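Local coordinates for uncharacterized protein (PDB 2RLD) that is of unknown function but binds calcium and folds as a four-helix bundle of the 23S rRNA-intervening sequence protein family, at residues V10-R21 with S99-L110. Sequence-based numbering, arbitrary orientation.
Sequences VVKDKSLEFAVR and SINNDSTEINKL
With CG anti to the backbone N (chi1 -172°), the Phe18 ring is carried into a hole formed by Ile100, Asp103, Ser104 and Ile107, while a bend at chi3 (71°) turns the Arg21 guanidinium onto Asp103 and Ser99. This is knobs-into-holes packing between the first and last helices of a four-helix bundle, antiparallel with axes 10.0 Å apart. Ile107 returns the interlock, seated among Val11, Lys14, Ser15 and Phe18, its CD1 3.8 Å from Phe18 CB. The Phe18 ring presents its edge to the backbone carbonyl of Ile100, CE1 to O 3.5 Å, and CZ reaches Ser104, whose OG is hydrogen-bonded to Glu80 of helix 62-88. Farther along, Val11 CG2 touches both Ile107 CG2 and Leu110 CB, and Ile53 of helix 38-57 also touches Val11. Lys14 and Glu106 form a long salt bridge at the partly exposed margin. At the other end, Arg21 NH1 bonds Asp103 OD2 at 2.9 Å, approaching from above the carboxylate plane; Asp103 is a known calcium ligand of this protein, although no calcium is bound at it in this chain. Replacing Arg21 by alanine is likely to leave the Asp103 carboxylate without this positive partner and Ser99 OG without both guanidinium donors. Ile100 CG1 lies over one guanidinium face, 3.7 Å from NH2, while NH1 and NH2 converge in plane on the single Ser99 OG, each at 3.0 Å.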
# COMPACT_ATOMS: atom_id res chain seq x y z
N VAL C 10 16.05 -14.63 -23.49
CA VAL C 10 16.19 -15.62 -22.45
C VAL C 10 15.81 -15.08 -21.08
O VAL C 10 15.16 -15.78 -20.30
CB VAL C 10 17.62 -16.20 -22.41
CG1 VAL C 10 17.84 -17.04 -21.14
CG2 VAL C 10 17.87 -17.02 -23.67
N VAL C 11 16.19 -13.84 -20.76
CA VAL C 11 15.84 -13.31 -19.44
C VAL C 11 14.33 -13.10 -19.30
O VAL C 11 13.79 -13.25 -18.21
CB VAL C 11 16.63 -12.02 -19.07
CG1 VAL C 11 16.08 -10.79 -19.81
CG2 VAL C 11 16.61 -11.81 -17.56
N LYS C 12 13.65 -12.76 -20.39
CA LYS C 12 12.19 -12.68 -20.39
C LYS C 12 11.59 -14.03 -20.03
O LYS C 12 10.79 -14.12 -19.10
CB LYS C 12 11.66 -12.24 -21.76
CG LYS C 12 10.15 -12.26 -21.87
N ASP C 13 11.95 -15.08 -20.77
CA ASP C 13 11.41 -16.41 -20.46
C ASP C 13 11.75 -16.84 -19.01
O ASP C 13 10.90 -17.37 -18.29
CB ASP C 13 11.92 -17.46 -21.44
CG ASP C 13 11.37 -18.85 -21.11
OD1 ASP C 13 10.15 -19.04 -21.21
OD2 ASP C 13 12.15 -19.74 -20.71
N LYS C 14 12.99 -16.60 -18.59
CA LYS C 14 13.37 -16.98 -17.22
C LYS C 14 12.54 -16.23 -16.19
O LYS C 14 12.21 -16.79 -15.15
CB LYS C 14 14.84 -16.69 -16.96
CG LYS C 14 15.77 -17.48 -17.85
CD LYS C 14 15.78 -18.95 -17.54
CE LYS C 14 17.06 -19.59 -18.09
NZ LYS C 14 17.00 -21.07 -18.01
N SER C 15 12.23 -14.96 -16.46
CA SER C 15 11.46 -14.15 -15.52
C SER C 15 10.01 -14.64 -15.40
O SER C 15 9.42 -14.57 -14.30
CB SER C 15 11.55 -12.67 -15.91
OG SER C 15 10.79 -12.35 -17.08
N LEU C 16 9.44 -15.13 -16.49
CA LEU C 16 8.07 -15.66 -16.47
C LEU C 16 8.02 -16.98 -15.69
O LEU C 16 7.14 -17.21 -14.84
CB LEU C 16 7.55 -15.81 -17.88
CG LEU C 16 7.16 -14.51 -18.58
CD1 LEU C 16 7.09 -14.68 -20.11
CD2 LEU C 16 5.80 -14.02 -18.04
N GLU C 17 8.99 -17.86 -15.96
CA GLU C 17 9.11 -19.09 -15.20
C GLU C 17 9.29 -18.77 -13.71
O GLU C 17 8.69 -19.41 -12.84
CB GLU C 17 10.26 -19.95 -15.72
CG GLU C 17 10.03 -20.52 -17.13
CD GLU C 17 8.75 -21.34 -17.27
OE1 GLU C 17 8.40 -22.14 -16.37
OE2 GLU C 17 8.08 -21.17 -18.30
N PHE C 18 10.09 -17.75 -13.42
CA PHE C 18 10.35 -17.38 -12.03
C PHE C 18 9.09 -16.85 -11.34
O PHE C 18 8.82 -17.19 -10.19
CB PHE C 18 11.46 -16.34 -11.94
CG PHE C 18 11.90 -16.05 -10.53
CD1 PHE C 18 12.64 -16.99 -9.82
CD2 PHE C 18 11.59 -14.85 -9.92
CE1 PHE C 18 13.07 -16.74 -8.54
CE2 PHE C 18 12.02 -14.58 -8.61
CZ PHE C 18 12.77 -15.52 -7.94
N ALA C 19 8.33 -16.00 -12.03
CA ALA C 19 7.07 -15.48 -11.52
C ALA C 19 6.18 -16.65 -11.08
O ALA C 19 5.55 -16.61 -10.01
CB ALA C 19 6.36 -14.60 -12.61
N VAL C 20 6.15 -17.71 -11.88
CA VAL C 20 5.31 -18.86 -11.56
C VAL C 20 5.82 -19.55 -10.25
O VAL C 20 5.04 -19.92 -9.35
CB VAL C 20 5.28 -19.86 -12.71
CG1 VAL C 20 4.64 -21.19 -12.25
CG2 VAL C 20 4.54 -19.27 -13.98
N ARG C 21 7.13 -19.70 -10.13
CA ARG C 21 7.71 -20.26 -8.93
C ARG C 21 7.37 -19.37 -7.72
O ARG C 21 7.07 -19.87 -6.64
CB ARG C 21 9.21 -20.39 -9.07
CG ARG C 21 9.64 -21.39 -10.15
CD ARG C 21 11.02 -21.98 -9.80
NE ARG C 21 10.98 -22.88 -8.65
CZ ARG C 21 12.07 -23.34 -8.03
NH1 ARG C 21 13.28 -22.96 -8.42
NH2 ARG C 21 11.94 -24.14 -6.98
N SER C 99 17.17 -23.50 -4.41
CA SER C 99 16.52 -23.69 -5.69
C SER C 99 16.00 -22.37 -6.26
O SER C 99 16.27 -22.04 -7.41
CB SER C 99 15.38 -24.70 -5.55
OG SER C 99 14.82 -25.02 -6.80
N ILE C 100 15.27 -21.62 -5.44
CA ILE C 100 14.59 -20.41 -5.89
C ILE C 100 15.62 -19.29 -6.01
O ILE C 100 15.61 -18.53 -6.97
CB ILE C 100 13.42 -20.00 -4.95
CG1 ILE C 100 12.39 -21.11 -4.87
CG2 ILE C 100 12.76 -18.73 -5.43
CD1 ILE C 100 11.37 -20.94 -3.76
N ASN C 101 16.53 -19.22 -5.05
CA ASN C 101 17.53 -18.15 -5.07
C ASN C 101 18.49 -18.27 -6.25
O ASN C 101 18.92 -17.26 -6.81
CB ASN C 101 18.31 -18.10 -3.76
CG ASN C 101 19.20 -16.87 -3.67
OD1 ASN C 101 18.71 -15.74 -3.58
ND2 ASN C 101 20.50 -17.08 -3.69
N ASN C 102 18.83 -19.49 -6.64
CA ASN C 102 19.67 -19.73 -7.79
C ASN C 102 18.99 -19.24 -9.06
O ASN C 102 19.64 -18.67 -9.92
CB ASN C 102 20.02 -21.21 -7.93
CG ASN C 102 21.08 -21.65 -6.93
OD1 ASN C 102 21.75 -20.82 -6.30
ND2 ASN C 102 21.23 -22.97 -6.78
N ASP C 103 17.68 -19.45 -9.17
CA ASP C 103 16.93 -18.94 -10.33
C ASP C 103 16.92 -17.40 -10.32
O ASP C 103 17.00 -16.75 -11.39
CB ASP C 103 15.51 -19.50 -10.33
CG ASP C 103 15.44 -20.97 -10.72
OD1 ASP C 103 16.48 -21.52 -11.11
OD2 ASP C 103 14.33 -21.56 -10.69
N SER C 104 16.77 -16.82 -9.14
CA SER C 104 16.76 -15.35 -8.98
C SER C 104 18.09 -14.77 -9.41
O SER C 104 18.14 -13.82 -10.21
CB SER C 104 16.44 -14.95 -7.53
OG SER C 104 15.84 -13.66 -7.50
N THR C 105 19.17 -15.36 -8.94
CA THR C 105 20.48 -14.78 -9.17
C THR C 105 20.91 -14.98 -10.63
O THR C 105 21.67 -14.16 -11.19
CB THR C 105 21.50 -15.32 -8.15
OG1 THR C 105 21.53 -16.74 -8.20
CG2 THR C 105 21.12 -14.90 -6.73
N GLU C 106 20.43 -16.04 -11.27
CA GLU C 106 20.61 -16.21 -12.71
C GLU C 106 20.03 -15.02 -13.46
O GLU C 106 20.60 -14.56 -14.43
CB GLU C 106 19.96 -17.51 -13.18
CG GLU C 106 20.00 -17.74 -14.68
CD GLU C 106 19.34 -19.06 -15.09
OE1 GLU C 106 18.37 -19.50 -14.42
OE2 GLU C 106 19.79 -19.65 -16.09
N ILE C 107 18.85 -14.53 -13.03
CA ILE C 107 18.22 -13.37 -13.65
C ILE C 107 19.02 -12.10 -13.40
O ILE C 107 19.20 -11.28 -14.33
CB ILE C 107 16.72 -13.23 -13.19
CG1 ILE C 107 15.88 -14.36 -13.79
CG2 ILE C 107 16.14 -11.85 -13.54
CD1 ILE C 107 14.51 -14.48 -13.18
N ASN C 108 19.53 -11.93 -12.18
CA ASN C 108 20.45 -10.82 -11.89
C ASN C 108 21.58 -10.71 -12.92
O ASN C 108 21.88 -9.64 -13.45
CB ASN C 108 21.11 -11.00 -10.53
CG ASN C 108 20.20 -10.66 -9.38
OD1 ASN C 108 19.01 -10.93 -9.42
ND2 ASN C 108 20.78 -10.08 -8.33
N LYS C 109 22.20 -11.86 -13.17
CA LYS C 109 23.41 -11.94 -13.99
C LYS C 109 23.10 -11.50 -15.43
O LYS C 109 23.83 -10.71 -16.03
CB LYS C 109 23.90 -13.38 -13.96
CG LYS C 109 25.16 -13.66 -14.73
CD LYS C 109 25.49 -15.15 -14.69
CE LYS C 109 24.34 -16.00 -15.20
NZ LYS C 109 24.81 -17.16 -16.00
N LEU C 110 21.99 -12.00 -15.96
CA LEU C 110 21.60 -11.68 -17.33
C LEU C 110 21.22 -10.19 -17.45
O LEU C 110 21.63 -9.49 -18.40
CB LEU C 110 20.44 -12.58 -17.75
CG LEU C 110 20.77 -14.08 -17.77
CD1 LEU C 110 19.51 -14.96 -17.92
CD2 LEU C 110 21.77 -14.35 -18.89